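Local coordinates for protein lysozyme (PDB 6H9D) that is a phage-type lysozyme domain, the muramidase domain of SpmX, of a family that hydrolyses peptidoglycan, and probably acts in bacterial stalk synthesis and cell morphogenesis, at residues I64-N69 against F81-V85; A113-D118 against E142-L147. All blocks are in the same frame, centred on the assembly; numbering follows the deposited sequence.

Contact 1. Residues I64-N69 against F81-V85; sequences IVEAVN and FDALV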
ATOM      1  N   ILE A  64       7.539   3.725   2.087  1.00 30.16           N
ATOM      2  CA  ILE A  64       6.909   3.355   0.801  1.00 28.81           C
ATOM      3  C   ILE A  64       7.072   4.507  -0.200  1.00 26.93           C
ATOM      4  O   ILE A  64       7.381   4.255  -1.375  1.00 33.80           O
ATOM      5  CB  ILE A  64       5.420   2.992   0.964  1.00 31.40           C
ATOM      6  CG1 ILE A  64       5.172   2.042   2.154  1.00 30.96           C
ATOM      7  CG2 ILE A  64       4.905   2.428  -0.349  1.00 31.94           C
ATOM      8  CD1 ILE A  64       5.918   0.734   2.050  1.00 35.19           C
ATOM      9  N   VAL A  65       6.756   5.729   0.239  1.00 28.33           N
ATOM     10  CA  VAL A  65       6.900   6.941  -0.573  1.00 33.48           C
ATOM     11  C   VAL A  65       8.357   7.053  -1.069  1.00 40.80           C
ATOM     12  O   VAL A  65       8.605   7.342  -2.249  1.00 37.10           O
ATOM     13  CB  VAL A  65       6.438   8.187   0.208  1.00 31.69           C
ATOM     14  CG1 VAL A  65       6.875   9.512  -0.426  1.00 39.54           C
ATOM     15  CG2 VAL A  65       4.935   8.174   0.417  1.00 34.58           C
ATOM     16  N   GLU A  66       9.318   6.783  -0.173  1.00 40.08           N
ATOM     17  CA  GLU A  66      10.747   6.788  -0.521  1.00 39.30           C
ATOM     18  C   GLU A  66      11.054   5.709  -1.563  1.00 39.79           C
ATOM     19  O   GLU A  66      11.707   5.995  -2.556  1.00 36.40           O
ATOM     20  CB  GLU A  66      11.590   6.585   0.735  1.00 43.99           C
ATOM     21  CG  GLU A  66      11.612   7.829   1.597  1.00 54.69           C
ATOM     22  CD  GLU A  66      12.117   9.042   0.831  1.00 57.88           C
ATOM     23  OE1 GLU A  66      13.271   8.988   0.352  1.00 51.18           O
ATOM     24  OE2 GLU A  66      11.343  10.011   0.669  1.00 55.84           O
ATOM     25  N   ALA A  67      10.576   4.476  -1.323  1.00 33.51           N
ATOM     26  CA  ALA A  67      10.823   3.353  -2.190  1.00 34.47           C
ATOM     27  C   ALA A  67      10.286   3.621  -3.606  1.00 43.18           C
ATOM     28  O   ALA A  67      10.956   3.319  -4.584  1.00 36.87           O
ATOM     29  CB  ALA A  67      10.215   2.104  -1.620  1.00 33.64           C
ATOM     30  N   VAL A  68       9.069   4.162  -3.718  1.00 39.30           N
ATOM     31  CA  VAL A  68       8.438   4.286  -5.033  1.00 37.63           C
ATOM     32  C   VAL A  68       9.205   5.351  -5.824  1.00 38.58           C
ATOM     33  O   VAL A  68       9.539   5.156  -6.983  1.00 39.35           O
ATOM     34  CB  VAL A  68       6.931   4.597  -4.943  1.00 33.92           C
ATOM     35  CG1 VAL A  68       6.361   4.910  -6.317  1.00 35.07           C
ATOM     36  CG2 VAL A  68       6.162   3.427  -4.320  1.00 34.95           C
ATOM     37  N   ASN A  69       9.551   6.418  -5.131  1.00 38.26           N
ATOM     38  CA  ASN A  69      10.357   7.518  -5.699  1.00 37.31           C
ATOM     39  C   ASN A  69      11.703   6.966  -6.169  1.00 38.37           C
ATOM     40  O   ASN A  69      12.125   7.299  -7.253  1.00 41.26           O
ATOM     41  CB  ASN A  69      10.598   8.578  -4.634  1.00 36.42           C
ATOM     42  CG  ASN A  69       9.539   9.644  -4.656  1.00 35.18           C
ATOM     43  OD1 ASN A  69       9.322  10.269  -5.674  1.00 40.79           O
ATOM     44  ND2 ASN A  69       8.884   9.856  -3.543  1.00 35.77           N
ATOM     45  N   PHE A  81       1.371   7.822  -8.863  1.00 27.43           N
ATOM     46  CA  PHE A  81       2.215   7.728  -7.678  1.00 30.62           C
ATOM     47  C   PHE A  81       1.395   7.208  -6.494  1.00 29.41           C
ATOM     48  O   PHE A  81       1.813   6.290  -5.839  1.00 30.01           O
ATOM     49  CB  PHE A  81       2.836   9.084  -7.348  1.00 32.74           C
ATOM     50  CG  PHE A  81       3.792   8.997  -6.189  1.00 26.83           C
ATOM     51  CD1 PHE A  81       5.009   8.352  -6.348  1.00 31.91           C
ATOM     52  CD2 PHE A  81       3.407   9.404  -4.922  1.00 31.89           C
ATOM     53  CE1 PHE A  81       5.884   8.220  -5.277  1.00 36.29           C
ATOM     54  CE2 PHE A  81       4.282   9.274  -3.853  1.00 28.79           C
ATOM     55  CZ  PHE A  81       5.505   8.660  -4.033  1.00 33.10           C
ATOM     56  N   ASP A  82       0.225   7.816  -6.259  1.00 29.16           N
ATOM     57  CA  ASP A  82      -0.665   7.462  -5.162  1.00 30.04           C
ATOM     58  C   ASP A  82      -1.033   5.966  -5.252  1.00 29.91           C
ATOM     59  O   ASP A  82      -0.981   5.254  -4.270  1.00 27.02           O
ATOM     60  CB  ASP A  82      -1.941   8.303  -5.205  1.00 34.20           C
ATOM     61  CG  ASP A  82      -1.814   9.721  -4.675  1.00 42.21           C
ATOM     62  OD1 ASP A  82      -0.766  10.056  -4.055  1.00 39.04           O
ATOM     63  OD2 ASP A  82      -2.776  10.470  -4.862  1.00 35.50           O
ATOM     64  N   ALA A  83      -1.451   5.519  -6.439  1.00 25.70           N
ATOM     65  CA  ALA A  83      -1.825   4.095  -6.657  1.00 29.50           C
ATOM     66  C   ALA A  83      -0.619   3.169  -6.437  1.00 27.27           C
ATOM     67  O   ALA A  83      -0.783   2.082  -5.874  1.00 27.26           O
ATOM     68  CB  ALA A  83      -2.401   3.890  -8.036  1.00 26.37           C
ATOM     69  N   LEU A  84       0.563   3.568  -6.928  1.00 27.24           N
ATOM     70  CA  LEU A  84       1.768   2.734  -6.740  1.00 29.61           C
ATOM     71  C   LEU A  84       2.156   2.651  -5.253  1.00 27.96           C
ATOM     72  O   LEU A  84       2.590   1.607  -4.811  1.00 27.29           O
ATOM     73  CB  LEU A  84       2.927   3.258  -7.588  1.00 30.90           C
ATOM     74  CG  LEU A  84       2.800   2.993  -9.090  1.00 31.29           C
ATOM     75  CD1 LEU A  84       3.973   3.593  -9.834  1.00 29.69           C
ATOM     76  CD2 LEU A  84       2.681   1.511  -9.409  1.00 32.26           C
ATOM     77  N   VAL A  85       1.988   3.738  -4.496  1.00 24.72           N
ATOM     78  CA  VAL A  85       2.275   3.713  -3.061  1.00 28.14           C
ATOM     79  C   VAL A  85       1.328   2.741  -2.347  1.00 29.84           C
ATOM     80  O   VAL A  85       1.753   1.954  -1.510  1.00 31.42           O
ATOM     81  CB  VAL A  85       2.189   5.119  -2.451  1.00 34.34           C
ATOM     82  CG1 VAL A  85       2.215   5.056  -0.935  1.00 35.05           C
ATOM     83  CG2 VAL A  85       3.312   6.011  -2.949  1.00 34.06           C
TER
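The carbonyl oxygen of Val65, which lies at the edge of the Phe81 ring and near its plane, is gripped by two donors of Asn69. Besides the backbone N of Asn69, the side-chain ND2 donates to Val65 O at 2.8 Å, with a bent N-H...O angle of 130°; the two donors come from opposite faces of the carbonyl plane, ND2 standing well above it. This bond, together with one from the backbone N of His4 to Asn69 OD1, fixes the rotation of the amide beside the ring, where Asn69 ND2 stands 3.6 Å from Phe81 CZ and the amide lies tilted against the ring. The ring gets there because Phe81 CG is anti to the backbone N (chi1 -176°), which swings the ring toward Val65, Val68 and Asn69. Phe81 CE1 meets Val68 CG1 at 3.5 Å, an oblique approach, while Val65 CG1 touches CZ. Over one face of the same ring lies CG2 of Val85, displaced toward the rim. Val68 is thus wedged between three residues: its CG1 lies against Phe81 and 4.0 Å from Leu84 CB, its CG2 4.1 Å from Val85 CG2. At the far end Ile64 sends only its CG2 branch across, 3.4 Å from Val85 O and 3.8 Å from Val85 CG1, whereas its longer branch leads away from the contact, with Ile93 and Phe89 nearby. His4 also packs its ring on Phe81, which ties the N-terminal region to this interface. The axes of 64-69 and 81-85 approach to 9.9 Å, with N-to-C directions 116° apart, so these turns cross steeply. Such apolar packing of a long helix against the helical lobe is characteristic of the phage lysozyme fold, in which the long helix links the two lobes.

Contact 2. Residues A113-D118 against E142-L147; sequences AAQAMD and EKSLFL
This is a largely buried helix-helix contact in the helical lobe of the phage lysozyme fold, where helix 110-116 and the residues after it pack on the C-terminal end of helix 133-146, closed at its solvent side by a salt bridge. In the buried part, Phe146 presents its ring obliquely to three small or flexible groups. Ala113 CB lies 4.1 Å from Phe146 CZ, Ala114 CB sits near CD2, and the methyl of Met117 reaches toward CD1. With chi1 near 180° (-178°), the Phe146 ring swings away from its own backbone N toward Ala113 and Ala114, while Ala83 of helix 78-91 packs at its base. Ala114 CB also touches Leu147 CD1 at 3.8 Å, just where the C-terminal helix ends. The straight Met117 chain and the Lys143 chain lie side by side, pointing opposite ways, with Met117 SD 3.7 Å from Lys143 CG. The lysine chain bends at chi3 (67°), carrying Lys143 CE to 3.4 Å from Ala114 O and its ammonium on to Asp118. There Lys143 NZ donates to the syn lone pair of Asp118 OD1 at 2.6 Å, and a water accepts from NZ while donating to Asp118 OD2 at 2.6 Å.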
ATOM      1  N   ALA A 113       1.293  -2.133 -16.900  1.00 32.59           N
ATOM      2  CA  ALA A 113       1.561  -2.036 -15.456  1.00 33.88           C
ATOM      3  C   ALA A 113       0.266  -2.292 -14.684  1.00 35.48           C
ATOM      4  O   ALA A 113       0.220  -3.106 -13.754  1.00 33.76           O
ATOM      5  CB  ALA A 113       2.132  -0.686 -15.125  1.00 34.26           C
ATOM      6  N   ALA A 114      -0.818  -1.631 -15.110  1.00 33.99           N
ATOM      7  CA  ALA A 114      -2.097  -1.817 -14.443  1.00 35.29           C
ATOM      8  C   ALA A 114      -2.502  -3.293 -14.519  1.00 30.89           C
ATOM      9  O   ALA A 114      -2.929  -3.878 -13.542  1.00 31.06           O
ATOM     10  CB  ALA A 114      -3.143  -0.913 -15.057  1.00 35.97           C
ATOM     11  N   GLN A 115      -2.377  -3.899 -15.706  1.00 33.74           N
ATOM     12  CA  GLN A 115      -2.760  -5.303 -15.883  1.00 33.71           C
ATOM     13  C   GLN A 115      -1.903  -6.207 -14.992  1.00 34.18           C
ATOM     14  O   GLN A 115      -2.378  -7.218 -14.503  1.00 36.14           O
ATOM     15  CB  GLN A 115      -2.582  -5.782 -17.326  1.00 40.75           C
ATOM     16  CG  GLN A 115      -3.514  -5.112 -18.323  1.00 47.42           C
ATOM     17  CD  GLN A 115      -3.171  -5.531 -19.731  1.00 55.80           C
ATOM     18  OE1 GLN A 115      -2.258  -4.991 -20.363  1.00 57.71           O
ATOM     19  NE2 GLN A 115      -3.884  -6.530 -20.215  1.00 39.41           N
ATOM     20  N   ALA A 116      -0.627  -5.865 -14.844  1.00 32.92           N
ATOM     21  CA  ALA A 116       0.299  -6.672 -14.037  1.00 35.71           C
ATOM     22  C   ALA A 116      -0.184  -6.753 -12.582  1.00 37.64           C
ATOM     23  O   ALA A 116       0.108  -7.704 -11.878  1.00 33.83           O
ATOM     24  CB  ALA A 116       1.684  -6.094 -14.130  1.00 41.06           C
ATOM     25  N   MET A 117      -0.943  -5.744 -12.137  1.00 35.39           N
ATOM     26  CA  MET A 117      -1.426  -5.712 -10.771  1.00 32.76           C
ATOM     27  C   MET A 117      -2.350  -6.910 -10.519  1.00 31.42           C
ATOM     28  O   MET A 117      -2.530  -7.340  -9.385  1.00 30.75           O
ATOM     29  CB  MET A 117      -2.132  -4.385 -10.470  1.00 32.01           C
ATOM     30  CG  MET A 117      -1.189  -3.193 -10.471  1.00 32.86           C
ATOM     31  SD  MET A 117      -2.044  -1.617 -10.067  1.00 34.27           S
ATOM     32  CE  MET A 117      -0.633  -0.530  -9.869  1.00 45.38           C
ATOM     33  N   ASP A 118      -2.954  -7.443 -11.579  1.00 29.31           N
ATOM     34  CA  ASP A 118      -3.828  -8.623 -11.462  1.00 35.55           C
ATOM     35  C   ASP A 118      -3.059  -9.856 -10.962  1.00 37.54           C
ATOM     36  O   ASP A 118      -3.676 -10.828 -10.538  1.00 36.69           O
ATOM     37  CB  ASP A 118      -4.484  -8.958 -12.801  1.00 35.84           C
ATOM     38  CG  ASP A 118      -5.334  -7.833 -13.362  1.00 41.46           C
ATOM     39  OD1 ASP A 118      -5.691  -6.915 -12.592  1.00 35.92           O
ATOM     40  OD2 ASP A 118      -5.627  -7.876 -14.563  1.00 41.17           O
ATOM     41  N   GLU A 142      -7.059   0.384  -7.054  1.00 26.84           N
ATOM     42  CA  GLU A 142      -5.703   0.899  -7.338  1.00 26.15           C
ATOM     43  C   GLU A 142      -5.548   1.162  -8.844  1.00 27.60           C
ATOM     44  O   GLU A 142      -5.008   2.186  -9.280  1.00 27.68           O
ATOM     45  CB  GLU A 142      -4.659  -0.078  -6.805  1.00 26.53           C
ATOM     46  CG  GLU A 142      -4.528  -0.010  -5.286  1.00 30.21           C
ATOM     47  CD  GLU A 142      -3.744  -1.132  -4.623  1.00 30.19           C
ATOM     48  OE1 GLU A 142      -3.580  -2.164  -5.258  1.00 31.46           O
ATOM     49  OE2 GLU A 142      -3.360  -0.972  -3.448  1.00 30.25           O
ATOM     50  N   LYS A 143      -6.020   0.220  -9.656  1.00 26.82           N
ATOM     51  CA  LYS A 143      -5.902   0.325 -11.093  1.00 27.45           C
ATOM     52  C   LYS A 143      -6.722   1.521 -11.599  1.00 25.14           C
ATOM     53  O   LYS A 143      -6.245   2.265 -12.465  1.00 30.99           O
ATOM     54  CB  LYS A 143      -6.361  -0.971 -11.767  1.00 27.92           C
ATOM     55  CG  LYS A 143      -5.427  -2.154 -11.567  1.00 31.89           C
ATOM     56  CD  LYS A 143      -6.041  -3.491 -11.933  1.00 28.90           C
ATOM     57  CE  LYS A 143      -6.315  -3.620 -13.412  1.00 31.66           C
ATOM     58  NZ  LYS A 143      -6.937  -4.930 -13.701  1.00 32.69           N
ATOM     59  N   SER A 144      -7.927   1.702 -11.054  1.00 27.58           N
ATOM     60  CA  SER A 144      -8.788   2.849 -11.424  1.00 30.16           C
ATOM     61  C   SER A 144      -8.041   4.161 -11.205  1.00 28.05           C
ATOM     62  O   SER A 144      -7.934   4.963 -12.129  1.00 25.98           O
ATOM     63  CB  SER A 144     -10.094   2.868 -10.689  1.00 30.59           C
ATOM     64  OG  SER A 144     -10.957   1.872 -11.206  1.00 37.39           O
ATOM     65  N   LEU A 145      -7.493   4.340 -10.003  1.00 28.19           N
ATOM     66  CA  LEU A 145      -6.770   5.571  -9.693  1.00 28.10           C
ATOM     67  C   LEU A 145      -5.554   5.700 -10.613  1.00 26.25           C
ATOM     68  O   LEU A 145      -5.298   6.767 -11.186  1.00 28.86           O
ATOM     69  CB  LEU A 145      -6.341   5.565  -8.219  1.00 29.41           C
ATOM     70  CG  LEU A 145      -5.555   6.798  -7.754  1.00 30.95           C
ATOM     71  CD1 LEU A 145      -6.396   8.069  -7.940  1.00 38.47           C
ATOM     72  CD2 LEU A 145      -5.135   6.672  -6.298  1.00 32.65           C
ATOM     73  N   PHE A 146      -4.780   4.611 -10.706  1.00 27.72           N
ATOM     74  CA  PHE A 146      -3.538   4.577 -11.464  1.00 26.19           C
ATOM     75  C   PHE A 146      -3.761   5.108 -12.886  1.00 32.42           C
ATOM     76  O   PHE A 146      -2.895   5.802 -13.422  1.00 26.17           O
ATOM     77  CB  PHE A 146      -2.978   3.155 -11.543  1.00 27.85           C
ATOM     78  CG  PHE A 146      -1.663   3.043 -12.275  1.00 28.64           C
ATOM     79  CD1 PHE A 146      -0.464   3.400 -11.658  1.00 28.87           C
ATOM     80  CD2 PHE A 146      -1.617   2.564 -13.574  1.00 34.84           C
ATOM     81  CE1 PHE A 146       0.745   3.296 -12.329  1.00 28.20           C
ATOM     82  CE2 PHE A 146      -0.407   2.442 -14.239  1.00 34.90           C
ATOM     83  CZ  PHE A 146       0.772   2.825 -13.629  1.00 36.39           C
ATOM     84  N   LEU A 147      -4.903   4.738 -13.491  1.00 29.92           N
ATOM     85  CA  LEU A 147      -5.204   5.051 -14.875  1.00 30.36           C
ATOM     86  C   LEU A 147      -6.077   6.315 -15.009  1.00 31.38           C
ATOM     87  O   LEU A 147      -6.554   6.586 -16.064  1.00 31.25           O
ATOM     88  CB  LEU A 147      -5.918   3.840 -15.495  1.00 29.96           C
ATOM     89  CG  LEU A 147      -5.079   2.576 -15.634  1.00 31.52           C
ATOM     90  CD1 LEU A 147      -5.932   1.403 -16.087  1.00 34.03           C
ATOM     91  CD2 LEU A 147      -3.921   2.796 -16.579  1.00 27.63           C
TER
HETATM   92  O   HOH W   1      -6.727  -6.295 -16.309  1.00 36.70           O

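Contacts 1 and 2 follow one another along the chain, and their centres lie about 14 Å apart. Helix 78-91 joins them: one side of it meets helix 50-71 in contact 1, and another meets helix 133-146, whose end forms contact 2. The two contacts touch directly, with Ala83 CB 3.4 Å from Glu142 O and Leu84 CG 3.8 Å from Phe146 CE1. Asp82 and Leu145 add a further meeting, Asp82 CB to Leu145 CD2 at 3.7 Å. Contact 1 is the more central, about 8 Å from the centre of the chain to its own centre against about 13 Å for contact 2. Leu84 reaches both, through CB on Val68 and CG on Phe146.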